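LIP (Serratia marcescens, PDB 4A1R) is a membrane-bound lipoprotein component of the type VI secretion system, a TssJ-family beta-sandwich that probably serves the membrane-associated part of the secretion machine. Local coordinates at residues A[32-37]-A[67-72]; A[47-52]-A[93-98]. All blocks are in the same frame, centred on the assembly; numbering follows the deposited sequence.

Contact 1 of 2, residues A[32-37]-A[67-72]; sequences KIRVLL and SDQFFL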
ATOM      1  N   LYS A  32      -8.685   6.387   5.550  1.00 18.81           N
ATOM      2  CA  LYS A  32      -8.853   5.699   4.269  1.00 18.98           C
ATOM      3  C   LYS A  32      -7.485   5.265   3.771  1.00 25.24           C
ATOM      4  O   LYS A  32      -6.570   6.106   3.661  1.00 21.72           O
ATOM      5  CB  LYS A  32      -9.537   6.588   3.204  1.00 18.14           C
ATOM      6  CG  LYS A  32      -9.707   5.870   1.842  1.00 25.73           C
ATOM      7  CD  LYS A  32     -10.374   6.752   0.774  1.00 24.51           C
ATOM      8  CE  LYS A  32     -11.899   6.612   0.828  1.00 31.18           C
ATOM      9  NZ  LYS A  32     -12.422   6.892  -0.547  1.00 38.87           N
ATOM     10  N   ILE A  33      -7.377   3.970   3.447  1.00 21.26           N
ATOM     11  CA  ILE A  33      -6.152   3.402   2.902  1.00 19.12           C
ATOM     12  C   ILE A  33      -6.412   2.976   1.488  1.00 20.21           C
ATOM     13  O   ILE A  33      -7.397   2.269   1.231  1.00 22.68           O
ATOM     14  CB  ILE A  33      -5.680   2.178   3.711  1.00 22.99           C
ATOM     15  CG1 ILE A  33      -5.562   2.490   5.219  1.00 22.76           C
ATOM     16  CG2 ILE A  33      -4.374   1.615   3.133  1.00 23.24           C
ATOM     17  CD1 ILE A  33      -4.412   3.415   5.590  1.00 21.78           C
ATOM     18  N   ARG A  34      -5.568   3.414   0.559  1.00 19.13           N
ATOM     19  CA  ARG A  34      -5.654   2.880  -0.802  1.00 19.78           C
ATOM     20  C   ARG A  34      -4.445   2.025  -1.144  1.00 22.28           C
ATOM     21  O   ARG A  34      -3.340   2.297  -0.699  1.00 20.56           O
ATOM     22  CB  ARG A  34      -5.846   4.021  -1.794  1.00 19.78           C
ATOM     23  CG  ARG A  34      -7.094   4.865  -1.497  1.00 24.77           C
ATOM     24  CD  ARG A  34      -7.197   6.012  -2.478  1.00 23.77           C
ATOM     25  NE  ARG A  34      -7.308   5.531  -3.850  1.00 30.85           N
ATOM     26  CZ  ARG A  34      -7.190   6.289  -4.939  1.00 37.78           C
ATOM     27  NH1 ARG A  34      -6.922   7.588  -4.845  1.00 38.38           N
ATOM     28  NH2 ARG A  34      -7.323   5.735  -6.140  1.00 39.45           N
ATOM     29  N   VAL A  35      -4.655   0.981  -1.934  1.00 20.26           N
ATOM     30  CA  VAL A  35      -3.567   0.082  -2.285  1.00 20.52           C
ATOM     31  C   VAL A  35      -3.618   0.001  -3.783  1.00 24.48           C
ATOM     32  O   VAL A  35      -4.671  -0.316  -4.346  1.00 23.76           O
ATOM     33  CB  VAL A  35      -3.701  -1.319  -1.624  1.00 18.64           C
ATOM     34  CG1 VAL A  35      -2.658  -2.283  -2.199  1.00 24.30           C
ATOM     35  CG2 VAL A  35      -3.537  -1.237  -0.119  1.00 22.46           C
ATOM     36  N   LEU A  36      -2.500   0.337  -4.432  1.00 19.49           N
ATOM     37  CA  LEU A  36      -2.471   0.400  -5.867  1.00 22.02           C
ATOM     38  C   LEU A  36      -1.440  -0.590  -6.426  1.00 30.10           C
ATOM     39  O   LEU A  36      -0.303  -0.647  -5.967  1.00 25.39           O
ATOM     40  CB  LEU A  36      -2.155   1.836  -6.341  1.00 19.45           C
ATOM     41  CG  LEU A  36      -3.176   2.968  -6.077  1.00 25.99           C
ATOM     42  CD1 LEU A  36      -3.334   3.282  -4.607  1.00 33.11           C
ATOM     43  CD2 LEU A  36      -2.693   4.236  -6.763  1.00 25.53           C
ATOM     44  N   LEU A  37      -1.841  -1.360  -7.434  1.00 26.54           N
ATOM     45  CA  LEU A  37      -0.888  -2.189  -8.129  1.00 25.05           C
ATOM     46  C   LEU A  37      -0.285  -1.400  -9.293  1.00 25.94           C
ATOM     47  O   LEU A  37      -1.012  -0.850 -10.147  1.00 28.93           O
ATOM     48  CB  LEU A  37      -1.582  -3.473  -8.611  1.00 29.30           C
ATOM     49  CG  LEU A  37      -0.661  -4.545  -9.163  1.00 31.18           C
ATOM     50  CD1 LEU A  37       0.066  -5.238  -8.012  1.00 30.99           C
ATOM     51  CD2 LEU A  37      -1.499  -5.541  -9.953  1.00 37.52           C
ATOM     52  N   SER A  67      -6.399  -1.005  -8.360  1.00 25.13           N
ATOM     53  CA  SER A  67      -6.484  -0.328  -7.037  1.00 28.76           C
ATOM     54  C   SER A  67      -7.636  -0.791  -6.144  1.00 26.47           C
ATOM     55  O   SER A  67      -8.690  -1.220  -6.618  1.00 23.11           O
ATOM     56  CB  SER A  67      -6.498   1.189  -7.186  1.00 34.38           C
ATOM     57  OG  SER A  67      -7.639   1.557  -7.894  1.00 42.91           O
ATOM     58  N   ASP A  68      -7.419  -0.713  -4.838  1.00 20.92           N
ATOM     59  CA  ASP A  68      -8.426  -1.132  -3.866  1.00 19.67           C
ATOM     60  C   ASP A  68      -8.307  -0.213  -2.663  1.00 22.30           C
ATOM     61  O   ASP A  68      -7.387   0.632  -2.610  1.00 22.67           O
ATOM     62  CB  ASP A  68      -8.306  -2.620  -3.513  1.00 19.14           C
ATOM     63  CG  ASP A  68      -9.638  -3.246  -2.993  1.00 22.46           C
ATOM     64  OD1 ASP A  68     -10.732  -2.604  -3.008  1.00 25.88           O
ATOM     65  OD2 ASP A  68      -9.589  -4.412  -2.563  1.00 21.76           O
ATOM     66  N   GLN A  69      -9.270  -0.297  -1.751  1.00 20.04           N
ATOM     67  CA  GLN A  69      -9.308   0.644  -0.614  1.00 18.63           C
ATOM     68  C   GLN A  69     -10.144   0.057   0.495  1.00 21.51           C
ATOM     69  O   GLN A  69     -10.982  -0.867   0.282  1.00 22.08           O
ATOM     70  CB  GLN A  69      -9.831   2.041  -1.018  1.00 19.44           C
ATOM     71  CG  GLN A  69     -11.271   2.088  -1.524  1.00 26.16           C
ATOM     72  CD  GLN A  69     -11.726   3.491  -1.863  1.00 28.97           C
ATOM     73  OE1 GLN A  69     -12.589   4.032  -1.190  1.00 42.13           O
ATOM     74  NE2 GLN A  69     -11.107   4.115  -2.867  1.00 26.20           N
ATOM     75  N   PHE A  70      -9.921   0.588   1.682  1.00 20.42           N
ATOM     76  CA  PHE A  70     -10.673   0.229   2.873  1.00 20.96           C
ATOM     77  C   PHE A  70     -10.413   1.332   3.879  1.00 21.48           C
ATOM     78  O   PHE A  70      -9.612   2.234   3.608  1.00 22.08           O
ATOM     79  CB  PHE A  70     -10.213  -1.135   3.399  1.00 23.76           C
ATOM     80  CG  PHE A  70      -8.751  -1.174   3.818  1.00 26.95           C
ATOM     81  CD1 PHE A  70      -7.740  -1.415   2.894  1.00 28.00           C
ATOM     82  CD2 PHE A  70      -8.398  -0.950   5.140  1.00 27.42           C
ATOM     83  CE1 PHE A  70      -6.407  -1.461   3.294  1.00 34.57           C
ATOM     84  CE2 PHE A  70      -7.081  -1.015   5.548  1.00 31.56           C
ATOM     85  CZ  PHE A  70      -6.083  -1.261   4.625  1.00 31.13           C
ATOM     86  N   PHE A  71     -11.148   1.301   4.989  1.00 22.31           N
ATOM     87  CA  PHE A  71     -10.900   2.165   6.146  1.00 26.47           C
ATOM     88  C   PHE A  71     -10.301   1.381   7.308  1.00 20.58           C
ATOM     89  O   PHE A  71     -10.668   0.220   7.564  1.00 28.70           O
ATOM     90  CB  PHE A  71     -12.186   2.805   6.657  1.00 25.15           C
ATOM     91  CG  PHE A  71     -12.648   3.973   5.851  1.00 28.49           C
ATOM     92  CD1 PHE A  71     -13.446   3.782   4.726  1.00 30.03           C
ATOM     93  CD2 PHE A  71     -12.286   5.271   6.203  1.00 23.23           C
ATOM     94  CE1 PHE A  71     -13.881   4.863   3.967  1.00 35.00           C
ATOM     95  CE2 PHE A  71     -12.730   6.354   5.448  1.00 24.15           C
ATOM     96  CZ  PHE A  71     -13.522   6.153   4.333  1.00 29.27           C
ATOM     97  N   LEU A  72      -9.430   2.060   8.053  1.00 29.31           N
ATOM     98  CA  LEU A  72      -8.743   1.460   9.169  1.00 22.72           C
ATOM     99  C   LEU A  72      -9.163   2.306  10.384  1.00 22.89           C
ATOM    100  O   LEU A  72      -9.063   3.535  10.341  1.00 23.96           O
ATOM    101  CB  LEU A  72      -7.247   1.564   8.862  1.00 32.27           C
ATOM    102  CG  LEU A  72      -6.142   0.831   9.587  1.00 29.79           C
ATOM    103  CD1 LEU A  72      -6.423  -0.663   9.646  1.00 31.25           C
ATOM    104  CD2 LEU A  72      -4.854   1.151   8.839  1.00 23.92           C
TER
HETATM  105  O   HOH W   1      -8.715   2.848  -4.634  1.00 29.69           O

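Contact 2 of 2, residues A[47-52]-A[93-98]; sequences ADFFSL and GVIAEY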
ATOM      1  N   ALA A  47       3.286  12.320  -8.030  1.00 28.14           N
ATOM      2  CA  ALA A  47       1.958  12.947  -8.148  1.00 36.33           C
ATOM      3  C   ALA A  47       1.568  13.721  -6.873  1.00 31.03           C
ATOM      4  O   ALA A  47       2.004  13.362  -5.752  1.00 27.24           O
ATOM      5  CB  ALA A  47       0.917  11.894  -8.477  1.00 26.80           C
ATOM      6  N   ASP A  48       0.768  14.788  -7.006  1.00 28.20           N
ATOM      7  CA  ASP A  48       0.293  15.423  -5.768  1.00 28.94           C
ATOM      8  C   ASP A  48      -0.879  14.703  -5.125  1.00 28.34           C
ATOM      9  O   ASP A  48      -1.544  13.904  -5.795  1.00 26.39           O
ATOM     10  CB  ASP A  48       0.155  16.961  -5.825  1.00 42.54           C
ATOM     11  CG  ASP A  48      -0.815  17.453  -6.861  1.00 49.23           C
ATOM     12  OD1 ASP A  48      -1.754  16.736  -7.262  1.00 46.50           O
ATOM     13  OD2 ASP A  48      -0.634  18.620  -7.264  1.00 57.37           O
ATOM     14  N   PHE A  49      -1.107  14.936  -3.835  1.00 26.17           N
ATOM     15  CA  PHE A  49      -2.185  14.267  -3.113  1.00 23.61           C
ATOM     16  C   PHE A  49      -3.533  14.358  -3.808  1.00 33.50           C
ATOM     17  O   PHE A  49      -4.207  13.335  -3.987  1.00 26.27           O
ATOM     18  CB  PHE A  49      -2.319  14.792  -1.697  1.00 21.99           C
ATOM     19  CG  PHE A  49      -3.334  14.045  -0.871  1.00 21.72           C
ATOM     20  CD1 PHE A  49      -2.993  12.830  -0.242  1.00 20.32           C
ATOM     21  CD2 PHE A  49      -4.635  14.531  -0.720  1.00 25.14           C
ATOM     22  CE1 PHE A  49      -3.928  12.141   0.532  1.00 25.86           C
ATOM     23  CE2 PHE A  49      -5.571  13.850   0.057  1.00 23.30           C
ATOM     24  CZ  PHE A  49      -5.218  12.649   0.685  1.00 27.26           C
ATOM     25  N   PHE A  50      -3.925  15.572  -4.204  1.00 27.88           N
ATOM     26  CA  PHE A  50      -5.255  15.734  -4.816  1.00 29.24           C
ATOM     27  C   PHE A  50      -5.469  14.891  -6.067  1.00 28.17           C
ATOM     28  O   PHE A  50      -6.505  14.221  -6.193  1.00 35.71           O
ATOM     29  CB  PHE A  50      -5.560  17.188  -5.157  1.00 28.54           C
ATOM     30  CG  PHE A  50      -6.958  17.375  -5.710  1.00 36.30           C
ATOM     31  CD1 PHE A  50      -8.054  17.419  -4.856  1.00 33.25           C
ATOM     32  CD2 PHE A  50      -7.170  17.438  -7.070  1.00 34.12           C
ATOM     33  CE1 PHE A  50      -9.340  17.568  -5.358  1.00 34.43           C
ATOM     34  CE2 PHE A  50      -8.462  17.584  -7.581  1.00 34.91           C
ATOM     35  CZ  PHE A  50      -9.536  17.653  -6.722  1.00 35.77           C
ATOM     36  N   SER A  51      -4.492  14.928  -6.976  1.00 28.29           N
ATOM     37  CA  SER A  51      -4.521  14.162  -8.232  1.00 34.94           C
ATOM     38  C   SER A  51      -4.763  12.678  -8.021  1.00 32.96           C
ATOM     39  O   SER A  51      -5.629  12.090  -8.649  1.00 33.69           O
ATOM     40  CB  SER A  51      -3.209  14.344  -8.991  1.00 35.29           C
ATOM     41  OG  SER A  51      -3.091  15.681  -9.420  1.00 49.66           O
ATOM     42  N   LEU A  52      -3.978  12.084  -7.129  1.00 30.55           N
ATOM     43  CA  LEU A  52      -4.128  10.694  -6.759  1.00 25.79           C
ATOM     44  C   LEU A  52      -5.491  10.420  -6.139  1.00 30.54           C
ATOM     45  O   LEU A  52      -6.133   9.413  -6.472  1.00 32.69           O
ATOM     46  CB  LEU A  52      -3.015  10.302  -5.769  1.00 24.33           C
ATOM     47  CG  LEU A  52      -1.605  10.101  -6.298  1.00 28.49           C
ATOM     48  CD1 LEU A  52      -0.629   9.815  -5.152  1.00 23.98           C
ATOM     49  CD2 LEU A  52      -1.568   8.968  -7.330  1.00 30.15           C
ATOM     50  N   GLY A  93       1.773   0.472  -4.296  1.00 22.66           N
ATOM     51  CA  GLY A  93       1.713   1.822  -3.693  1.00 19.36           C
ATOM     52  C   GLY A  93       0.653   1.840  -2.596  1.00 22.74           C
ATOM     53  O   GLY A  93      -0.412   1.233  -2.740  1.00 22.08           O
ATOM     54  N   VAL A  94       0.924   2.516  -1.487  1.00 18.01           N
ATOM     55  CA  VAL A  94      -0.062   2.576  -0.402  1.00 19.32           C
ATOM     56  C   VAL A  94      -0.213   4.060  -0.080  1.00 25.65           C
ATOM     57  O   VAL A  94       0.802   4.782   0.022  1.00 20.51           O
ATOM     58  CB  VAL A  94       0.347   1.775   0.862  1.00 22.34           C
ATOM     59  CG1 VAL A  94      -0.799   1.731   1.875  1.00 24.89           C
ATOM     60  CG2 VAL A  94       0.778   0.355   0.510  1.00 24.65           C
ATOM     61  N   ILE A  95      -1.467   4.511   0.020  1.00 20.00           N
ATOM     62  CA  ILE A  95      -1.827   5.908   0.333  1.00 19.74           C
ATOM     63  C   ILE A  95      -2.687   5.881   1.603  1.00 18.41           C
ATOM     64  O   ILE A  95      -3.587   5.044   1.737  1.00 21.26           O
ATOM     65  CB  ILE A  95      -2.665   6.561  -0.824  1.00 22.09           C
ATOM     66  CG1 ILE A  95      -1.866   6.611  -2.123  1.00 21.56           C
ATOM     67  CG2 ILE A  95      -3.142   7.987  -0.453  1.00 21.45           C
ATOM     68  CD1 ILE A  95      -2.649   7.035  -3.349  1.00 22.49           C
ATOM     69  N   ALA A  96      -2.425   6.780   2.547  1.00 15.57           N
ATOM     70  CA  ALA A  96      -3.248   6.876   3.772  1.00 14.60           C
ATOM     71  C   ALA A  96      -3.771   8.316   3.768  1.00 18.49           C
ATOM     72  O   ALA A  96      -2.970   9.241   3.779  1.00 16.89           O
ATOM     73  CB  ALA A  96      -2.393   6.684   5.007  1.00 21.16           C
ATOM     74  N   GLU A  97      -5.084   8.501   3.733  1.00 17.85           N
ATOM     75  CA  GLU A  97      -5.646   9.873   3.567  1.00 19.75           C
ATOM     76  C   GLU A  97      -5.808  10.553   4.949  1.00 23.20           C
ATOM     77  O   GLU A  97      -6.928  10.726   5.469  1.00 20.72           O
ATOM     78  CB  GLU A  97      -6.967   9.823   2.787  1.00 20.71           C
ATOM     79  CG  GLU A  97      -6.823   9.148   1.406  1.00 18.54           C
ATOM     80  CD  GLU A  97      -8.008   9.357   0.450  1.00 24.24           C
ATOM     81  OE1 GLU A  97      -9.033   9.914   0.870  1.00 26.63           O
ATOM     82  OE2 GLU A  97      -7.888   8.951  -0.737  1.00 25.22           O
ATOM     83  N   TYR A  98      -4.677  10.874   5.577  1.00 19.13           N
ATOM     84  CA  TYR A  98      -4.687  11.616   6.841  1.00 21.45           C
ATOM     85  C   TYR A  98      -5.438  12.949   6.668  1.00 22.53           C
ATOM     86  O   TYR A  98      -5.276  13.615   5.644  1.00 22.69           O
ATOM     87  CB  TYR A  98      -3.254  11.960   7.273  1.00 19.39           C
ATOM     88  CG  TYR A  98      -2.452  10.760   7.761  1.00 19.90           C
ATOM     89  CD1 TYR A  98      -2.499  10.363   9.101  1.00 18.64           C
ATOM     90  CD2 TYR A  98      -1.666  10.029   6.877  1.00 21.03           C
ATOM     91  CE1 TYR A  98      -1.758   9.287   9.549  1.00 20.05           C
ATOM     92  CE2 TYR A  98      -0.938   8.935   7.315  1.00 23.45           C
ATOM     93  CZ  TYR A  98      -0.997   8.560   8.651  1.00 21.93           C
ATOM     94  OH  TYR A  98      -0.266   7.465   9.096  1.00 28.35           O
TER

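Contact 1 of 2, residues A[32-37]-A[67-72]
Lys-32 lies across from Phe-71, and its chain starts over that ring and leads on to Gln-69. CB sits above the ring face, 4.3 Å from the centroid of the Phe-71 ring, in a CH-pi contact. CG, placed anti to the backbone N (chi1 179°), runs past the carbonyl oxygen of Phe-70. CD continues to the neighbourhood of Gln-69 OE1, and a bend at chi3 (-89°) lays CE against both OE1 and the CZ corner of the Phe-71 ring. At the tip, Lys-32 NZ donates to Gln-69 OE1 at 2.9 Å, tilted 32° from the plane of the carbonyl. On the same face Arg-34 lies beside Gln-69; a water takes hydrogens from Arg-34 NE and Gln-69 NE2, joining the two side chains, while Arg-34 NH1 is held by Leu-52 O.

Beneath these side chains, strands 31-38 and 64-72 run antiparallel in one sheet of the beta-sandwich, with 64-72 as an outermost strand of that sheet. Two pairs of backbone bonds join them: Ile-33 with Phe-70, where the bond from Ile-33 N to Phe-70 O measures 2.8 Å, and Val-35 with Asp-68. CA-H...O contacts fill in between, as from Gln-69 CA to Ile-33 O.

The other face, carrying Ile-33, Val-35 and Phe-70, turns to the second sheet. Ile-33 and Phe-70 point the same way, and Ile-33 CB rests over one face of the ring, 3.6 Å from Phe-70 CZ and offset toward its rim. Val-35 CG2 comes to the edge of that ring, more distantly. Ile-33 CG1 also meets Leu-72 CD2 at 3.9 Å, and Phe-14 of strand 9-16 packs edge-to-face with Phe-70.

Contact 2 of 2, residues A[47-52]-A[93-98]
Leu-52 and Ile-95 make the fully buried end of this contact, where the first turn of helix 49-60 faces strand 91-96. Their side chains approach at a slant and meet through methyls, Leu-52 CD1 lying 3.9 Å from Ile-95 CD1. Leu-52 CB reaches the same methyl at 4.1 Å, so Ile-95 CD1 is touched by both the root and one branch of the leucine.

Phe-49 and Glu-97, both partly exposed, form the solvent side, yet they approach as closely. With CG anti to the backbone N (chi1 -175°), the Phe-49 ring reaches across to Glu-97. Phe-49 CZ meets Glu-97 CG at 3.9 Å, and Glu-97 CB lies at the ring edge in its plane. Looser is the oblique approach of Phe-49 CE1 to Ile-95 CG2, 4.3 Å. Trp-106 packs on Leu-52 and meets the Phe-49 ring edge-to-face. The arrangement is a helix laid over one face of a beta-sheet, the face opposite to the one that Val-94 turns to strand 9-16 of the second sheet. Contact is made largely by side chains, though Phe-49 CE1 also comes to the backbone at Ala-96 O and Glu-97 CA; the nearest CA atoms, those of Phe-49 and Glu-97, are 8.7 Å apart.

Glu-97 is the centre of an inverse gamma turn, marked by a weak bond from Tyr-98 N to Ala-96 O. The phenylalanine ring and the glutamate carboxylate stand 70° apart, and Glu-97 OE1 accepts from Gln-53 NE2, a second tie to the helix. At the helix start the exposed Asp-48 is the N-cap: Asp-48 OD1 accepts from Ser-51 N at 3.3 Å and from Ser-51 OG at 2.7 Å, the two donors approaching from opposite faces of the carboxylate.

How the contacts relate
After strand 9-16 of the other sheet comes strand 31-38, then helices 42-46 and 49-60, strand 64-72 and, later, strand 91-96. Contact 1 closes a loop over the helices by pairing 32-37 with 67-72. Contact 2 starts inside that loop, at 47-52, and closes beyond it at 93-98, so the two cross rather than nest. Strands 31-38 and 91-96 are neighbours in the sheet, joined by backbone bonds of Lys-32, Arg-34 and Leu-36 to Glu-97, Ile-95 and Gly-93. The Arg-34 to Leu-52 bond bridges the two contacts. Together they tie an outer strand, two inner strands and helix 49-60 together in one sheet and its cover.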